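Long-range contacts in protein similar to metal-dependent hydrolase (Staphylococcus aureus subsp. aureus Mu50, PDB 3ESH), which is probably a metal-dependent hydrolase of the metallo-beta-lactamase superfamily, its natural substrate not established: residues 119-127 / 155-163; 64-72 / 81-89. All blocks are in the same frame, centred on the assembly; numbering follows the deposited sequence.

Interaction 1: 119-127 / 155-163; sequences DQAGHAIFE and KNKGDYSNK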
ATOM      1  N   ASP A 119     -37.060 -10.692  -7.046  1.00 50.69           N
ATOM      2  CA  ASP A 119     -37.973 -10.737  -8.168  1.00 53.18           C
ATOM      3  C   ASP A 119     -38.089  -9.267  -8.544  1.00 54.60           C
ATOM      4  O   ASP A 119     -37.353  -8.437  -8.052  1.00 55.20           O
ATOM      5  CB  ASP A 119     -39.361 -11.257  -7.725  1.00 53.44           C
ATOM      6  CG  ASP A 119     -39.902 -10.541  -6.483  1.00 54.60           C
ATOM      7  OD1 ASP A 119     -39.846  -9.301  -6.431  1.00 51.11           O
ATOM      8  OD2 ASP A 119     -40.399 -11.225  -5.561  1.00 54.10           O
ATOM      9  N   GLN A 120     -38.993  -8.969  -9.475  1.00 22.74           N
ATOM     10  CA  GLN A 120     -39.181  -7.559  -9.899  1.00 22.74           C
ATOM     11  C   GLN A 120     -39.799  -6.769  -8.751  1.00 22.74           C
ATOM     12  O   GLN A 120     -40.644  -7.289  -8.015  1.00 59.44           O
ATOM     13  CB  GLN A 120     -40.096  -7.488 -11.044  1.00 22.74           C
ATOM     14  CG  GLN A 120     -39.745  -8.576 -11.953  1.00 22.74           C
ATOM     15  CD  GLN A 120     -40.877  -9.529 -12.059  1.00 22.74           C
ATOM     16  OE1 GLN A 120     -41.277 -10.207 -11.072  1.00 22.74           O
ATOM     17  NE2 GLN A 120     -41.436  -9.608 -13.272  1.00 22.74           N
ATOM     18  N   ALA A 121     -39.499  -5.482  -8.694  1.00 61.54           N
ATOM     19  CA  ALA A 121     -40.011  -4.722  -7.571  1.00 62.95           C
ATOM     20  C   ALA A 121     -38.989  -5.025  -6.452  1.00 63.59           C
ATOM     21  O   ALA A 121     -39.258  -4.796  -5.273  1.00 63.46           O
ATOM     22  CB  ALA A 121     -41.388  -5.194  -7.117  1.00 62.63           C
ATOM     23  N   GLY A 122     -37.830  -5.555  -6.842  1.00 64.61           N
ATOM     24  CA  GLY A 122     -36.759  -5.857  -5.914  1.00 64.73           C
ATOM     25  C   GLY A 122     -37.139  -6.417  -4.563  1.00 65.32           C
ATOM     26  O   GLY A 122     -36.448  -6.146  -3.582  1.00 64.89           O
ATOM     27  N   HIS A 123     -38.216  -7.192  -4.489  1.00 65.60           N
ATOM     28  CA  HIS A 123     -38.597  -7.759  -3.199  1.00 65.07           C
ATOM     29  C   HIS A 123     -37.432  -8.587  -2.682  1.00 64.78           C
ATOM     30  O   HIS A 123     -36.533  -8.057  -2.038  1.00 65.84           O
ATOM     31  CB  HIS A 123     -39.823  -8.660  -3.298  1.00 64.73           C
ATOM     32  CG  HIS A 123     -40.128  -9.393  -2.027  1.00 63.61           C
ATOM     33  ND1 HIS A 123     -40.908 -10.530  -1.989  1.00 63.29           N
ATOM     34  CD2 HIS A 123     -39.742  -9.166  -0.745  1.00 63.52           C
ATOM     35  CE1 HIS A 123     -40.985 -10.969  -0.747  1.00 64.28           C
ATOM     36  NE2 HIS A 123     -40.287 -10.160   0.029  1.00 63.17           N
ATOM     37  N   ALA A 124     -37.448  -9.883  -2.971  1.00 62.63           N
ATOM     38  CA  ALA A 124     -36.377 -10.765  -2.535  1.00 62.18           C
ATOM     39  C   ALA A 124     -36.787 -12.218  -2.492  1.00 60.92           C
ATOM     40  O   ALA A 124     -37.550 -12.619  -1.627  1.00 60.98           O
ATOM     41  CB  ALA A 124     -35.875 -10.365  -1.154  1.00 62.71           C
ATOM     42  N   ILE A 125     -36.284 -13.004  -3.434  1.00 59.75           N
ATOM     43  CA  ILE A 125     -36.560 -14.433  -3.442  1.00 58.47           C
ATOM     44  C   ILE A 125     -35.787 -14.788  -2.174  1.00 60.32           C
ATOM     45  O   ILE A 125     -34.907 -14.017  -1.794  1.00 62.43           O
ATOM     46  CB  ILE A 125     -35.872 -15.120  -4.646  1.00 56.16           C
ATOM     47  CG1 ILE A 125     -36.170 -14.360  -5.946  1.00 53.65           C
ATOM     48  CG2 ILE A 125     -36.303 -16.556  -4.721  1.00 53.61           C
ATOM     49  CD1 ILE A 125     -37.629 -14.244  -6.290  1.00 52.32           C
ATOM     50  N   PHE A 126     -36.079 -15.894  -1.497  1.00 60.17           N
ATOM     51  CA  PHE A 126     -35.310 -16.258  -0.287  1.00 59.86           C
ATOM     52  C   PHE A 126     -35.429 -15.281   0.909  1.00 60.29           C
ATOM     53  O   PHE A 126     -34.422 -14.771   1.414  1.00 60.43           O
ATOM     54  CB  PHE A 126     -33.826 -16.452  -0.635  1.00 57.97           C
ATOM     55  CG  PHE A 126     -33.586 -17.465  -1.725  1.00 59.29           C
ATOM     56  CD1 PHE A 126     -32.951 -17.114  -2.909  1.00 58.45           C
ATOM     57  CD2 PHE A 126     -34.037 -18.764  -1.579  1.00 59.36           C
ATOM     58  CE1 PHE A 126     -32.776 -18.050  -3.929  1.00 59.42           C
ATOM     59  CE2 PHE A 126     -33.867 -19.707  -2.590  1.00 59.40           C
ATOM     60  CZ  PHE A 126     -33.240 -19.353  -3.766  1.00 59.61           C
ATOM     61  N   GLU A 127     -36.666 -15.072   1.374  1.00 48.53           N
ATOM     62  CA  GLU A 127     -37.040 -14.177   2.477  1.00 48.22           C
ATOM     63  C   GLU A 127     -36.497 -14.419   3.886  1.00 46.51           C
ATOM     64  O   GLU A 127     -36.305 -13.458   4.638  1.00 45.32           O
ATOM     65  CB  GLU A 127     -38.558 -14.129   2.599  1.00 52.34           C
ATOM     66  CG  GLU A 127     -39.309 -13.861   1.305  1.00 56.69           C
ATOM     67  CD  GLU A 127     -40.827 -13.987   1.466  1.00 59.76           C
ATOM     68  OE1 GLU A 127     -41.512 -14.153   0.428  1.00 59.45           O
ATOM     69  OE2 GLU A 127     -41.334 -13.912   2.616  1.00 60.15           O
ATOM     70  N   LYS A 155     -30.543  -2.654 -10.388  1.00 41.74           N
ATOM     71  CA  LYS A 155     -31.702  -3.495 -10.588  0.50 39.35           C
ATOM     72  C   LYS A 155     -31.670  -4.773  -9.745  1.00 39.24           C
ATOM     73  O   LYS A 155     -32.691  -5.433  -9.578  1.00 39.15           O
ATOM     74  CB  LYS A 155     -31.800  -3.837 -12.069  0.50 37.89           C
ATOM     75  CG  LYS A 155     -33.004  -4.647 -12.450  0.50 37.27           C
ATOM     76  CD  LYS A 155     -33.217  -4.621 -13.960  0.50 35.44           C
ATOM     77  CE  LYS A 155     -32.095  -5.304 -14.717  0.50 33.75           C
ATOM     78  NZ  LYS A 155     -32.443  -5.394 -16.158  0.50 30.88           N
ATOM     79  N   ASN A 156     -30.500  -5.109  -9.210  1.00 37.37           N
ATOM     80  CA  ASN A 156     -30.311  -6.314  -8.395  1.00 37.49           C
ATOM     81  C   ASN A 156     -30.297  -6.071  -6.888  1.00 37.33           C
ATOM     82  O   ASN A 156     -29.970  -6.972  -6.122  1.00 36.17           O
ATOM     83  CB  ASN A 156     -29.007  -7.030  -8.789  1.00 37.56           C
ATOM     84  CG  ASN A 156     -29.096  -7.730 -10.142  1.00 38.52           C
ATOM     85  OD1 ASN A 156     -28.084  -8.139 -10.696  1.00 39.57           O
ATOM     86  ND2 ASN A 156     -30.309  -7.874 -10.673  1.00 32.80           N
ATOM     87  N   LYS A 157     -30.635  -4.854  -6.473  1.00 39.48           N
ATOM     88  CA  LYS A 157     -30.692  -4.514  -5.054  1.00 39.51           C
ATOM     89  C   LYS A 157     -32.029  -5.024  -4.495  1.00 39.55           C
ATOM     90  O   LYS A 157     -32.949  -5.307  -5.270  1.00 36.76           O
ATOM     91  CB  LYS A 157     -30.618  -3.000  -4.873  1.00 39.49           C
ATOM     92  CG  LYS A 157     -29.322  -2.352  -5.326  1.00 39.25           C
ATOM     93  CD  LYS A 157     -29.138  -1.027  -4.614  1.00 39.83           C
ATOM     94  CE  LYS A 157     -27.791  -0.382  -4.906  1.00 42.63           C
ATOM     95  NZ  LYS A 157     -27.700   0.149  -6.284  1.00 44.68           N
ATOM     96  N   GLY A 158     -32.140  -5.146  -3.169  1.00 39.85           N
ATOM     97  CA  GLY A 158     -33.397  -5.606  -2.606  1.00 40.75           C
ATOM     98  C   GLY A 158     -33.461  -6.065  -1.161  1.00 42.76           C
ATOM     99  O   GLY A 158     -32.444  -6.170  -0.478  1.00 45.36           O
ATOM    100  N   ASP A 159     -34.692  -6.341  -0.722  1.00 44.27           N
ATOM    101  CA  ASP A 159     -35.042  -6.799   0.632  1.00 44.67           C
ATOM    102  C   ASP A 159     -34.029  -7.682   1.324  1.00 41.88           C
ATOM    103  O   ASP A 159     -33.865  -7.599   2.537  1.00 38.45           O
ATOM    104  CB  ASP A 159     -36.367  -7.575   0.613  1.00 49.51           C
ATOM    105  CG  ASP A 159     -37.564  -6.678   0.536  1.00 55.16           C
ATOM    106  OD1 ASP A 159     -37.592  -5.796  -0.348  1.00 59.51           O
ATOM    107  OD2 ASP A 159     -38.483  -6.856   1.362  1.00 58.43           O
ATOM    108  N   TYR A 160     -33.391  -8.558   0.552  1.00 39.34           N
ATOM    109  CA  TYR A 160     -32.410  -9.471   1.117  1.00 38.50           C
ATOM    110  C   TYR A 160     -31.366  -8.668   1.869  1.00 38.61           C
ATOM    111  O   TYR A 160     -30.850  -9.125   2.885  1.00 36.21           O
ATOM    112  CB  TYR A 160     -31.748 -10.320   0.022  1.00 35.84           C
ATOM    113  CG  TYR A 160     -30.956  -9.546  -1.010  1.00 32.99           C
ATOM    114  CD1 TYR A 160     -29.653  -9.126  -0.759  1.00 30.81           C
ATOM    115  CD2 TYR A 160     -31.513  -9.237  -2.239  1.00 34.70           C
ATOM    116  CE1 TYR A 160     -28.931  -8.419  -1.711  1.00 31.63           C
ATOM    117  CE2 TYR A 160     -30.807  -8.528  -3.199  1.00 34.52           C
ATOM    118  CZ  TYR A 160     -29.518  -8.124  -2.930  1.00 33.47           C
ATOM    119  OH  TYR A 160     -28.825  -7.432  -3.891  1.00 34.81           O
ATOM    120  N   SER A 161     -31.074  -7.463   1.386  1.00 40.35           N
ATOM    121  CA  SER A 161     -30.080  -6.631   2.043  1.00 43.26           C
ATOM    122  C   SER A 161     -30.428  -6.379   3.506  1.00 43.86           C
ATOM    123  O   SER A 161     -29.625  -5.819   4.237  1.00 44.92           O
ATOM    124  CB  SER A 161     -29.914  -5.295   1.313  1.00 44.01           C
ATOM    125  OG  SER A 161     -30.975  -4.413   1.616  1.00 46.29           O
ATOM    126  N   ASN A 162     -31.619  -6.798   3.933  1.00 45.10           N
ATOM    127  CA  ASN A 162     -32.046  -6.626   5.320  1.00 45.86           C
ATOM    128  C   ASN A 162     -31.291  -7.576   6.235  1.00 45.74           C
ATOM    129  O   ASN A 162     -30.883  -7.195   7.319  1.00 47.06           O
ATOM    130  CB  ASN A 162     -33.555  -6.877   5.481  1.00 46.62           C
ATOM    131  CG  ASN A 162     -34.407  -5.739   4.927  1.00 47.65           C
ATOM    132  OD1 ASN A 162     -34.191  -4.574   5.255  1.00 45.34           O
ATOM    133  ND2 ASN A 162     -35.382  -6.076   4.085  1.00 48.13           N
ATOM    134  N   LYS A 163     -31.114  -8.817   5.796  1.00 46.25           N
ATOM    135  CA  LYS A 163     -30.416  -9.817   6.587  1.00 45.58           C
ATOM    136  C   LYS A 163     -29.009 -10.050   6.045  1.00 44.32           C
ATOM    137  O   LYS A 163     -28.506 -11.175   6.031  1.00 45.51           O
ATOM    138  CB  LYS A 163     -31.206 -11.128   6.587  1.00 47.14           C
ATOM    139  CG  LYS A 163     -32.644 -10.979   7.047  1.00 49.65           C
ATOM    140  CD  LYS A 163     -33.218 -12.314   7.476  1.00 50.89           C
ATOM    141  CE  LYS A 163     -34.689 -12.185   7.831  1.00 50.95           C
ATOM    142  NZ  LYS A 163     -35.510 -11.745   6.654  1.00 49.08           N
TER
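Asp159 loses the most surface in this contact, wedged against His123 and Ala124 where two loops run side by side. The imidazole gives its edge to the carboxylate: CD2 of His123 lies 3.4 Å from OD2 of Asp159, and ring and carboxylate stand almost perpendicular, 85° apart. The CB of His123 heads away from the other loop, but with CG anti to the backbone N (chi1 173°) the ring swings back to reach the acid. Ala124, small and apolar, packs its CB against CB of Asp159 (3.3 Å) and CB of Tyr160 (4.3 Å).

Glycines let the backbones come close beside this pair. A side chain on Gly122 would press on O of Lys157, and its positive phi is a second reason for glycine. Its O sits 3.2 Å from CA of Gly158, whose own backbone angles would jam a side chain against the preceding carbonyl. The N of Asp159 makes a weak hydrogen bond of 3.4 Å to O of Gly122. Farther along, Lys163, bent at its last torsion (chi4 62°), sends NZ almost straight onto the O of Glu127 at 2.8 Å. Tyr160 is steadied from its own loop, its OH bonded to O of Asn156 at 2.5 Å, while its ring meets that of His131 nearly parallel.

The contact thus joins the loop after helix 111-114 to the loop that leads into strand 164-167. Its one firm cross-loop hydrogen bond is the lysine's; the carboxylate at the imidazole's edge may modestly favour positive charge on His123, but the join rests largely on close packing.

Interaction 2: 64-72 / 81-89; sequences AGIGNGKLS and VDEESHIIA
An ST turn introduces helix 87-92: Ser85, packed against Gly67 of the facing loop, receives the N-H of Ile87 on its OG at 3.1 Å. OG stands anti to the backbone N of Ser85 (chi1 -178°), which swings the hydroxyl forward to the start of the helix, within reach of N of Ile87; a short hydroxyl-bearing residue fits this place. The CB of Ser85 rests 3.4 Å from O of Gly67, and N of Ser85 donates to that same O of Gly67 at 3.2 Å, coming from above the carbonyl plane. Gly67, like Gly65 and Gly69, has the positive phi that glycine accepts readily, which lets the loop wind this closely.

Glu84 supplies the long arm the next bond needs. Extended beyond CG, it brings OE2 to N of Gly69 at 2.8 Å, the donor coming to its syn side but 31° out of the carboxylate plane. The same OE2 also takes a longer bond from a water that donates to O of Ile66 at 2.7 Å and accepts from N of Leu71, so one water and one carboxylate oxygen together satisfy several backbone groups of the loop.

Apolar chains close the other end. CD1 of Ile66 and CG1 of Val81 meet tip to tip at 3.3 Å, while the second branch of Val81, CG2, passes across CD2 of Leu71 at 3.8 Å.

Leu76 of helix 73-78 touches both Leu71 and Val81. Ala64 bonds through its backbone to His113, part of the HxHxDH signature of the superfamily, and the contact lies between strand 59-61, helix 73-78 and helix 87-92.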
ATOM      1  N   ALA A  64     -27.319 -17.346  -7.009  1.00 40.22           N
ATOM      2  CA  ALA A  64     -28.745 -17.310  -7.302  1.00 40.86           C
ATOM      3  C   ALA A  64     -29.187 -17.330  -8.752  1.00 40.69           C
ATOM      4  O   ALA A  64     -30.350 -17.072  -9.046  1.00 42.15           O
ATOM      5  CB  ALA A  64     -29.362 -16.116  -6.598  1.00 40.09           C
ATOM      6  N   GLY A  65     -28.282 -17.631  -9.666  1.00 40.88           N
ATOM      7  CA  GLY A  65     -28.677 -17.661 -11.064  1.00 40.44           C
ATOM      8  C   GLY A  65     -29.141 -16.323 -11.622  1.00 39.41           C
ATOM      9  O   GLY A  65     -28.911 -15.279 -11.017  1.00 39.39           O
ATOM     10  N   ILE A  66     -29.800 -16.362 -12.777  1.00 37.77           N
ATOM     11  CA  ILE A  66     -30.279 -15.164 -13.445  1.00 36.76           C
ATOM     12  C   ILE A  66     -31.711 -14.764 -13.114  1.00 36.34           C
ATOM     13  O   ILE A  66     -32.234 -13.796 -13.672  1.00 37.39           O
ATOM     14  CB  ILE A  66     -30.157 -15.297 -14.974  1.00 37.90           C
ATOM     15  CG1 ILE A  66     -30.768 -16.632 -15.425  1.00 39.84           C
ATOM     16  CG2 ILE A  66     -28.696 -15.144 -15.394  1.00 36.69           C
ATOM     17  CD1 ILE A  66     -30.626 -16.911 -16.918  1.00 40.71           C
ATOM     18  N   GLY A  67     -32.347 -15.511 -12.221  1.00 35.26           N
ATOM     19  CA  GLY A  67     -33.707 -15.194 -11.827  1.00 36.94           C
ATOM     20  C   GLY A  67     -34.818 -15.305 -12.863  1.00 37.89           C
ATOM     21  O   GLY A  67     -34.656 -15.914 -13.924  1.00 38.84           O
ATOM     22  N   ASN A  68     -35.957 -14.683 -12.542  1.00 38.01           N
ATOM     23  CA  ASN A  68     -37.157 -14.707 -13.390  1.00 38.49           C
ATOM     24  C   ASN A  68     -37.696 -13.304 -13.586  1.00 39.34           C
ATOM     25  O   ASN A  68     -38.047 -12.633 -12.626  1.00 41.41           O
ATOM     26  CB  ASN A  68     -38.211 -15.590 -12.731  1.00 37.14           C
ATOM     27  CG  ASN A  68     -37.722 -17.001 -12.534  1.00 37.87           C
ATOM     28  OD1 ASN A  68     -37.717 -17.804 -13.474  1.00 35.92           O
ATOM     29  ND2 ASN A  68     -37.277 -17.313 -11.318  1.00 37.32           N
ATOM     30  N   GLY A  69     -37.757 -12.864 -14.839  1.00 39.18           N
ATOM     31  CA  GLY A  69     -38.231 -11.521 -15.129  1.00 39.36           C
ATOM     32  C   GLY A  69     -37.254 -10.400 -14.782  1.00 39.43           C
ATOM     33  O   GLY A  69     -37.603  -9.230 -14.912  1.00 39.17           O
ATOM     34  N   LYS A  70     -36.038 -10.741 -14.350  1.00 40.45           N
ATOM     35  CA  LYS A  70     -35.027  -9.741 -13.981  1.00 42.09           C
ATOM     36  C   LYS A  70     -34.291  -9.108 -15.163  1.00 43.85           C
ATOM     37  O   LYS A  70     -34.143  -7.885 -15.228  1.00 43.61           O
ATOM     38  CB  LYS A  70     -34.010 -10.366 -13.018  1.00 42.14           C
ATOM     39  CG  LYS A  70     -34.597 -10.742 -11.662  1.00 40.23           C
ATOM     40  CD  LYS A  70     -35.101  -9.506 -10.915  1.00 40.65           C
ATOM     41  CE  LYS A  70     -33.966  -8.579 -10.513  1.00 36.60           C
ATOM     42  NZ  LYS A  70     -33.331  -9.017  -9.252  1.00 36.97           N
ATOM     43  N   LEU A  71     -33.816  -9.945 -16.080  1.00 45.14           N
ATOM     44  CA  LEU A  71     -33.115  -9.458 -17.260  1.00 45.27           C
ATOM     45  C   LEU A  71     -34.161  -8.948 -18.236  1.00 46.71           C
ATOM     46  O   LEU A  71     -35.249  -9.507 -18.330  1.00 45.13           O
ATOM     47  CB  LEU A  71     -32.300 -10.582 -17.920  1.00 44.53           C
ATOM     48  CG  LEU A  71     -30.909 -10.934 -17.370  1.00 43.29           C
ATOM     49  CD1 LEU A  71     -30.994 -11.265 -15.906  1.00 39.97           C
ATOM     50  CD2 LEU A  71     -30.339 -12.113 -18.147  1.00 45.18           C
ATOM     51  N   SER A  72     -33.841  -7.878 -18.949  1.00 48.50           N
ATOM     52  CA  SER A  72     -34.775  -7.339 -19.919  1.00 51.73           C
ATOM     53  C   SER A  72     -34.761  -8.239 -21.148  1.00 54.77           C
ATOM     54  O   SER A  72     -34.077  -9.266 -21.181  1.00 56.00           O
ATOM     55  CB  SER A  72     -34.363  -5.926 -20.326  1.00 51.42           C
ATOM     56  OG  SER A  72     -33.354  -5.972 -21.320  1.00 52.95           O
ATOM     57  N   VAL A  81     -29.455 -16.112 -23.176  1.00 52.60           N
ATOM     58  CA  VAL A  81     -30.231 -16.891 -22.231  1.00 52.08           C
ATOM     59  C   VAL A  81     -31.215 -17.781 -23.000  1.00 53.28           C
ATOM     60  O   VAL A  81     -32.047 -17.283 -23.755  1.00 53.61           O
ATOM     61  CB  VAL A  81     -31.023 -15.962 -21.299  1.00 51.60           C
ATOM     62  CG1 VAL A  81     -31.544 -16.734 -20.112  1.00 52.14           C
ATOM     63  CG2 VAL A  81     -30.151 -14.815 -20.865  1.00 53.05           C
ATOM     64  N   ASP A  82     -31.118 -19.093 -22.818  1.00 53.63           N
ATOM     65  CA  ASP A  82     -32.035 -20.004 -23.499  1.00 54.89           C
ATOM     66  C   ASP A  82     -33.281 -20.141 -22.649  1.00 55.95           C
ATOM     67  O   ASP A  82     -34.403 -20.073 -23.153  1.00 56.64           O
ATOM     68  CB  ASP A  82     -31.396 -21.378 -23.693  1.00 53.75           C
ATOM     69  CG  ASP A  82     -30.101 -21.305 -24.456  1.00 54.51           C
ATOM     70  OD1 ASP A  82     -30.080 -20.694 -25.552  1.00 54.17           O
ATOM     71  OD2 ASP A  82     -29.101 -21.861 -23.956  1.00 56.37           O
ATOM     72  N   GLU A  83     -33.064 -20.342 -21.353  1.00 56.61           N
ATOM     73  CA  GLU A  83     -34.141 -20.488 -20.390  1.00 57.31           C
ATOM     74  C   GLU A  83     -33.765 -19.684 -19.155  1.00 55.53           C
ATOM     75  O   GLU A  83     -32.590 -19.526 -18.847  1.00 56.48           O
ATOM     76  CB  GLU A  83     -34.322 -21.964 -20.000  1.00 60.94           C
ATOM     77  CG  GLU A  83     -33.110 -22.565 -19.266  1.00 67.78           C
ATOM     78  CD  GLU A  83     -33.324 -24.009 -18.817  1.00 70.98           C
ATOM     79  OE1 GLU A  83     -34.206 -24.247 -17.963  1.00 73.32           O
ATOM     80  OE2 GLU A  83     -32.608 -24.910 -19.315  1.00 72.08           O
ATOM     81  N   GLU A  84     -34.765 -19.160 -18.462  1.00 52.43           N
ATOM     82  CA  GLU A  84     -34.523 -18.406 -17.246  1.00 48.69           C
ATOM     83  C   GLU A  84     -34.486 -19.421 -16.113  1.00 47.41           C
ATOM     84  O   GLU A  84     -34.613 -20.628 -16.342  1.00 46.96           O
ATOM     85  CB  GLU A  84     -35.639 -17.387 -17.006  1.00 49.29           C
ATOM     86  CG  GLU A  84     -35.536 -16.128 -17.867  1.00 51.26           C
ATOM     87  CD  GLU A  84     -36.731 -15.196 -17.700  1.00 52.28           C
ATOM     88  OE1 GLU A  84     -37.818 -15.499 -18.247  1.00 52.43           O
ATOM     89  OE2 GLU A  84     -36.590 -14.165 -17.014  1.00 52.02           O
ATOM     90  N   SER A  85     -34.331 -18.927 -14.895  1.00 46.72           N
ATOM     91  CA  SER A  85     -34.240 -19.771 -13.716  1.00 46.25           C
ATOM     92  C   SER A  85     -35.429 -20.698 -13.450  1.00 46.98           C
ATOM     93  O   SER A  85     -36.574 -20.355 -13.720  1.00 45.78           O
ATOM     94  CB  SER A  85     -33.981 -18.882 -12.494  1.00 45.22           C
ATOM     95  OG  SER A  85     -33.839 -19.639 -11.310  1.00 45.03           O
ATOM     96  N   HIS A  86     -35.115 -21.885 -12.922  1.00 48.52           N
ATOM     97  CA  HIS A  86     -36.094 -22.911 -12.547  1.00 49.98           C
ATOM     98  C   HIS A  86     -35.757 -23.260 -11.119  1.00 50.52           C
ATOM     99  O   HIS A  86     -35.964 -24.396 -10.687  1.00 52.05           O
ATOM    100  CB  HIS A  86     -35.932 -24.192 -13.369  1.00 50.61           C
ATOM    101  CG  HIS A  86     -36.600 -24.151 -14.701  1.00 52.28           C
ATOM    102  ND1 HIS A  86     -36.010 -23.591 -15.812  1.00 54.18           N
ATOM    103  CD2 HIS A  86     -37.824 -24.573 -15.095  1.00 54.33           C
ATOM    104  CE1 HIS A  86     -36.846 -23.666 -16.834  1.00 54.67           C
ATOM    105  NE2 HIS A  86     -37.954 -24.258 -16.424  1.00 54.99           N
ATOM    106  N   ILE A  87     -35.230 -22.286 -10.390  1.00 51.41           N
ATOM    107  CA  ILE A  87     -34.811 -22.519  -9.018  1.00 51.57           C
ATOM    108  C   ILE A  87     -35.934 -22.957  -8.072  1.00 52.21           C
ATOM    109  O   ILE A  87     -35.684 -23.710  -7.131  1.00 53.87           O
ATOM    110  CB  ILE A  87     -34.081 -21.270  -8.460  1.00 51.03           C
ATOM    111  CG1 ILE A  87     -33.290 -21.644  -7.212  1.00 51.08           C
ATOM    112  CG2 ILE A  87     -35.080 -20.162  -8.166  1.00 49.33           C
ATOM    113  CD1 ILE A  87     -32.436 -20.526  -6.691  1.00 50.87           C
ATOM    114  N   ILE A  88     -37.164 -22.513  -8.310  1.00 51.79           N
ATOM    115  CA  ILE A  88     -38.266 -22.920  -7.437  1.00 52.02           C
ATOM    116  C   ILE A  88     -38.601 -24.398  -7.647  1.00 51.62           C
ATOM    117  O   ILE A  88     -38.593 -25.182  -6.694  1.00 50.86           O
ATOM    118  CB  ILE A  88     -39.558 -22.075  -7.672  1.00 52.35           C
ATOM    119  CG1 ILE A  88     -39.326 -20.615  -7.260  1.00 51.26           C
ATOM    120  CG2 ILE A  88     -40.703 -22.636  -6.856  1.00 51.61           C
ATOM    121  CD1 ILE A  88     -38.436 -19.852  -8.206  1.00 53.92           C
ATOM    122  N   ALA A  89     -38.885 -24.771  -8.891  1.00 51.21           N
ATOM    123  CA  ALA A  89     -39.203 -26.156  -9.212  1.00 51.78           C
ATOM    124  C   ALA A  89     -38.058 -27.106  -8.855  1.00 53.07           C
ATOM    125  O   ALA A  89     -38.294 -28.208  -8.356  1.00 54.13           O
ATOM    126  CB  ALA A  89     -39.546 -26.281 -10.690  1.00 52.52           C
TER
HETATM  127  O   HOH W   1     -34.258 -12.865 -15.227  1.00 47.58           O

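Following the chain from its N terminus, interaction 2 comes first: beyond strand 59-61 it closes the short loop that carries helix 73-78 and delivers the chain to helix 87-92. Strand 103-105 and helix 111-114 follow before interaction 1 opens, closing a longer excursion through strand 130-134 and helix 135-142 and ending at strand 164-167, outermost of its sheet within the chain. The two loops are therefore in series, neither nested nor crossed. In space they nevertheless touch, their centres about 15 Å apart: NZ of Lys155 bonds to O of Lys70, and Phe126 packs on Ile87. Together they tie the loops that link parallel strands 59-61, 103-105, 130-134 and 164-167 of one sheet.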